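Local structure of neurotoxin (Clostridium botulinum, 1ZB7) at residues F296-V306 / K320-F329. The protein acts in the cytosol of nerve cells as a zinc endopeptidase that cleaves the synaptobrevins VAMP1, VAMP2 and VAMP3, cutting VAMP2 at an Ala-Ala bond. Numbering follows the deposited sequence.
Sequences FQDIANRLNIV and KQIYKNKYDF
Phe296 and Tyr327 meet in a T-shaped stack where two nearly antiparallel helices, 282-303 and 316-327, pack side by side in the M27 zinc-protease fold of the toxin light chain. Tyr327 is the stem of the T: its CD1 sits over the centre of the Phe296 ring, with the two planes 84° apart. Ile299 then lays its CG2 methyl over a face of Tyr327, 4.1 Å from the ring centroid; its CG2 branch points anti to the backbone N and reaches across to the neighbouring helix.

The axes of segments 296-303 and 320-327 come no closer than 11.2 Å, and aromatic rings fill much of the interval. The chain leaves helical geometry at Asp328, whose phi is positive, and Phe329 turns its ring back into the interface. There it is clamped: Ala300 CB lies over one face, 3.9 Å from the ring centroid, the CB of Tyr327 presses on the opposite face, and Ile299 CG2 comes in at the edge. Leu303 CD1 approaches the same ring obliquely, 3.7 Å from Phe329 CE2, and also touches CB of Tyr323. Tyr323 OH bonds the carbonyl of Pro117, while Tyr327 OH bonds that of Gly186 and is also reached by Lys326 NZ.

At the other end the packing turns polar. The stretched-out chain of Lys320 runs alongside Leu303 in the opposite direction and brings its ammonium to the backbone carbonyls of Leu303 and Val306. NZ donates to Leu303 O at 2.8 Å, almost straight in line with the C=O bond (176°), and to Val306 O at 3.0 Å, from 17° off that carbonyl's plane.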
loop_
_atom_site.group_PDB
_atom_site.type_symbol
_atom_site.label_atom_id
_atom_site.label_comp_id
_atom_site.label_asym_id
_atom_site.label_seq_id
_atom_site.Cartn_x
_atom_site.Cartn_y
_atom_site.Cartn_z
ATOM N N PHE A 296 -22.542 -16.892 -10.821
ATOM C CA PHE A 296 -23.950 -17.138 -10.473
ATOM C C PHE A 296 -24.694 -17.779 -11.645
ATOM O O PHE A 296 -25.466 -18.739 -11.431
ATOM C CB PHE A 296 -24.635 -15.846 -10.020
ATOM C CG PHE A 296 -24.399 -15.457 -8.564
ATOM C CD1 PHE A 296 -23.179 -15.668 -7.920
ATOM C CD2 PHE A 296 -25.377 -14.809 -7.878
ATOM C CE1 PHE A 296 -22.957 -15.251 -6.594
ATOM C CE2 PHE A 296 -25.151 -14.393 -6.522
ATOM C CZ PHE A 296 -23.936 -14.618 -5.923
ATOM N N GLN A 297 -24.504 -17.236 -12.880
ATOM C CA GLN A 297 -25.112 -17.820 -14.058
ATOM C C GLN A 297 -24.696 -19.301 -14.244
ATOM O O GLN A 297 -25.517 -20.144 -14.540
ATOM C CB GLN A 297 -24.844 -17.005 -15.333
ATOM C CG GLN A 297 -25.386 -15.538 -15.202
ATOM C CD GLN A 297 -24.876 -14.559 -16.308
ATOM O OE1 GLN A 297 -23.735 -14.695 -16.822
ATOM N NE2 GLN A 297 -25.730 -13.582 -16.671
ATOM N N ASP A 298 -23.428 -19.618 -14.023
ATOM C CA ASP A 298 -22.991 -21.002 -14.076
ATOM C C ASP A 298 -23.757 -21.908 -13.117
ATOM O O ASP A 298 -24.087 -23.070 -13.466
ATOM C CB ASP A 298 -21.480 -21.134 -13.868
ATOM C CG ASP A 298 -20.635 -20.451 -15.006
ATOM O OD1 ASP A 298 -21.061 -20.193 -16.142
ATOM O OD2 ASP A 298 -19.480 -20.147 -14.721
ATOM N N ILE A 299 -24.029 -21.399 -11.921
ATOM C CA ILE A 299 -24.782 -22.147 -10.909
ATOM C C ILE A 299 -26.232 -22.307 -11.353
ATOM O O ILE A 299 -26.771 -23.412 -11.288
ATOM C CB ILE A 299 -24.673 -21.549 -9.495
ATOM C CG1 ILE A 299 -23.198 -21.629 -9.035
ATOM C CG2 ILE A 299 -25.660 -22.218 -8.514
ATOM C CD1 ILE A 299 -22.545 -23.011 -9.145
ATOM N N ALA A 300 -26.825 -21.213 -11.826
ATOM C CA ALA A 300 -28.185 -21.292 -12.382
ATOM C C ALA A 300 -28.245 -22.294 -13.562
ATOM O O ALA A 300 -29.133 -23.141 -13.552
ATOM C CB ALA A 300 -28.767 -19.872 -12.772
ATOM N N ASN A 301 -27.347 -22.206 -14.552
ATOM C CA ASN A 301 -27.266 -23.209 -15.616
ATOM C C ASN A 301 -27.187 -24.691 -15.093
ATOM O O ASN A 301 -27.903 -25.553 -15.577
ATOM C CB ASN A 301 -26.046 -22.997 -16.549
ATOM C CG ASN A 301 -26.046 -21.638 -17.367
ATOM O OD1 ASN A 301 -27.078 -21.062 -17.638
ATOM N ND2 ASN A 301 -24.827 -21.160 -17.752
ATOM N N ARG A 302 -26.335 -24.965 -14.100
ATOM C CA ARG A 302 -26.258 -26.274 -13.438
ATOM C C ARG A 302 -27.602 -26.727 -12.840
ATOM O O ARG A 302 -28.019 -27.886 -13.078
ATOM C CB ARG A 302 -25.090 -26.371 -12.369
ATOM C CG ARG A 302 -23.827 -26.665 -13.108
ATOM C CD ARG A 302 -22.456 -26.479 -12.424
ATOM N NE ARG A 302 -22.095 -27.751 -11.844
ATOM C CZ ARG A 302 -21.065 -28.543 -12.101
ATOM N NH1 ARG A 302 -20.089 -28.284 -12.967
ATOM N NH2 ARG A 302 -21.008 -29.628 -11.355
ATOM N N LEU A 303 -28.301 -25.803 -12.162
ATOM C CA LEU A 303 -29.513 -26.103 -11.488
ATOM C C LEU A 303 -30.555 -26.544 -12.502
ATOM O O LEU A 303 -31.373 -27.364 -12.191
ATOM C CB LEU A 303 -30.051 -24.903 -10.692
ATOM C CG LEU A 303 -29.421 -24.611 -9.344
ATOM C CD1 LEU A 303 -30.236 -23.535 -8.658
ATOM C CD2 LEU A 303 -29.288 -25.850 -8.451
ATOM N N ASN A 304 -30.494 -25.981 -13.711
ATOM C CA ASN A 304 -31.454 -26.302 -14.718
ATOM C C ASN A 304 -31.265 -27.667 -15.293
ATOM O O ASN A 304 -32.051 -28.042 -16.031
ATOM C CB ASN A 304 -31.461 -25.239 -15.832
ATOM C CG ASN A 304 -32.030 -23.941 -15.348
ATOM O OD1 ASN A 304 -32.706 -23.941 -14.336
ATOM N ND2 ASN A 304 -31.691 -22.830 -15.988
ATOM N N ILE A 305 -30.177 -28.357 -15.023
ATOM C CA ILE A 305 -29.946 -29.658 -15.564
ATOM C C ILE A 305 -29.700 -30.703 -14.545
ATOM O O ILE A 305 -29.555 -31.828 -14.937
ATOM C CB ILE A 305 -28.768 -29.743 -16.652
ATOM C CG1 ILE A 305 -27.445 -29.397 -16.089
ATOM C CG2 ILE A 305 -29.144 -28.955 -17.948
ATOM C CD1 ILE A 305 -26.366 -29.272 -17.228
ATOM N N VAL A 306 -29.697 -30.365 -13.264
ATOM C CA VAL A 306 -29.543 -31.363 -12.205
ATOM C C VAL A 306 -30.740 -32.141 -12.106
ATOM O O VAL A 306 -31.830 -31.605 -12.164
ATOM C CB VAL A 306 -29.167 -30.716 -10.711
ATOM C CG1 VAL A 306 -29.281 -31.776 -9.556
ATOM C CG2 VAL A 306 -27.862 -30.264 -10.802
ATOM N N LYS A 320 -32.350 -27.477 -4.770
ATOM C CA LYS A 320 -32.667 -26.433 -5.741
ATOM C C LYS A 320 -33.298 -25.190 -5.115
ATOM O O LYS A 320 -32.948 -24.058 -5.459
ATOM C CB LYS A 320 -33.536 -26.974 -6.870
ATOM C CG LYS A 320 -32.798 -27.900 -7.811
ATOM C CD LYS A 320 -33.661 -28.340 -8.977
ATOM C CE LYS A 320 -32.839 -29.115 -10.066
ATOM N NZ LYS A 320 -33.404 -29.182 -11.561
ATOM N N GLN A 321 -34.246 -25.403 -4.215
ATOM C CA GLN A 321 -34.862 -24.287 -3.482
ATOM C C GLN A 321 -33.916 -23.462 -2.518
ATOM O O GLN A 321 -33.958 -22.245 -2.415
ATOM C CB GLN A 321 -36.064 -24.805 -2.739
ATOM C CG GLN A 321 -36.801 -23.710 -1.979
ATOM C CD GLN A 321 -37.606 -22.713 -2.848
ATOM O OE1 GLN A 321 -38.540 -23.107 -3.590
ATOM N NE2 GLN A 321 -37.291 -21.409 -2.699
ATOM N N ILE A 322 -33.121 -24.180 -1.791
ATOM C CA ILE A 322 -32.061 -23.636 -1.024
ATOM C C ILE A 322 -31.121 -22.720 -1.877
ATOM O O ILE A 322 -30.830 -21.566 -1.501
ATOM C CB ILE A 322 -31.283 -24.794 -0.365
ATOM C CG1 ILE A 322 -32.123 -25.413 0.752
ATOM C CG2 ILE A 322 -29.991 -24.323 0.223
ATOM C CD1 ILE A 322 -31.400 -26.619 1.443
ATOM N N TYR A 323 -30.657 -23.230 -3.012
ATOM C CA TYR A 323 -29.771 -22.458 -3.882
ATOM C C TYR A 323 -30.478 -21.286 -4.534
ATOM O O TYR A 323 -29.892 -20.221 -4.669
ATOM C CB TYR A 323 -29.050 -23.369 -4.908
ATOM C CG TYR A 323 -28.153 -24.362 -4.210
ATOM C CD1 TYR A 323 -27.257 -23.941 -3.189
ATOM C CD2 TYR A 323 -28.252 -25.739 -4.474
ATOM C CE1 TYR A 323 -26.565 -24.801 -2.546
ATOM C CE2 TYR A 323 -27.445 -26.619 -3.817
ATOM C CZ TYR A 323 -26.639 -26.154 -2.855
ATOM O OH TYR A 323 -25.918 -27.008 -2.104
ATOM N N LYS A 324 -31.709 -21.465 -4.980
ATOM C CA LYS A 324 -32.530 -20.337 -5.427
ATOM C C LYS A 324 -32.559 -19.201 -4.368
ATOM O O LYS A 324 -32.329 -18.064 -4.682
ATOM C CB LYS A 324 -33.917 -20.825 -5.756
ATOM C CG LYS A 324 -34.878 -19.721 -6.270
ATOM C CD LYS A 324 -36.314 -20.157 -6.127
ATOM C CE LYS A 324 -37.239 -19.017 -6.553
ATOM N NZ LYS A 324 -38.610 -19.524 -6.941
ATOM N N ASN A 325 -32.822 -19.553 -3.114
ATOM C CA ASN A 325 -32.783 -18.638 -1.982
ATOM C C ASN A 325 -31.405 -18.071 -1.729
ATOM O O ASN A 325 -31.272 -16.851 -1.583
ATOM C CB ASN A 325 -33.279 -19.278 -0.667
ATOM C CG ASN A 325 -34.799 -19.881 -0.736
ATOM O OD1 ASN A 325 -35.564 -19.698 -1.698
ATOM N ND2 ASN A 325 -35.183 -20.622 0.362
ATOM N N LYS A 326 -30.364 -18.903 -1.686
ATOM C CA LYS A 326 -28.979 -18.391 -1.495
ATOM C C LYS A 326 -28.535 -17.377 -2.555
ATOM O O LYS A 326 -27.995 -16.298 -2.204
ATOM C CB LYS A 326 -27.958 -19.544 -1.393
ATOM C CG LYS A 326 -26.479 -19.209 -1.556
ATOM C CD LYS A 326 -25.574 -20.392 -1.353
ATOM C CE LYS A 326 -24.094 -20.076 -1.725
ATOM N NZ LYS A 326 -23.302 -21.288 -1.908
ATOM N N TYR A 327 -28.725 -17.724 -3.833
ATOM C CA TYR A 327 -28.209 -16.904 -4.943
ATOM C C TYR A 327 -29.248 -15.911 -5.437
ATOM O O TYR A 327 -28.953 -15.089 -6.297
ATOM C CB TYR A 327 -27.702 -17.709 -6.121
ATOM C CG TYR A 327 -26.565 -18.628 -5.806
ATOM C CD1 TYR A 327 -25.245 -18.177 -5.799
ATOM C CD2 TYR A 327 -26.813 -19.980 -5.451
ATOM C CE1 TYR A 327 -24.177 -19.063 -5.463
ATOM C CE2 TYR A 327 -25.759 -20.861 -5.063
ATOM C CZ TYR A 327 -24.449 -20.400 -5.131
ATOM O OH TYR A 327 -23.431 -21.251 -4.757
ATOM N N ASP A 328 -30.442 -15.977 -4.839
ATOM C CA ASP A 328 -31.577 -15.130 -5.186
ATOM C C ASP A 328 -31.939 -15.156 -6.706
ATOM O O ASP A 328 -32.266 -14.156 -7.318
ATOM C CB ASP A 328 -31.305 -13.738 -4.647
ATOM C CG ASP A 328 -32.544 -12.857 -4.591
ATOM O OD1 ASP A 328 -33.667 -13.338 -4.712
ATOM O OD2 ASP A 328 -32.353 -11.631 -4.419
ATOM N N PHE A 329 -31.878 -16.356 -7.276
ATOM C CA PHE A 329 -32.305 -16.650 -8.653
ATOM C C PHE A 329 -33.783 -16.413 -8.826
ATOM O O PHE A 329 -34.546 -16.520 -7.867
ATOM C CB PHE A 329 -32.030 -18.101 -8.973
ATOM C CG PHE A 329 -30.571 -18.469 -9.004
ATOM C CD1 PHE A 329 -29.597 -17.589 -9.453
ATOM C CD2 PHE A 329 -30.152 -19.735 -8.559
ATOM C CE1 PHE A 329 -28.269 -17.948 -9.484
ATOM C CE2 PHE A 329 -28.817 -20.101 -8.614
ATOM C CZ PHE A 329 -27.886 -19.192 -9.071
#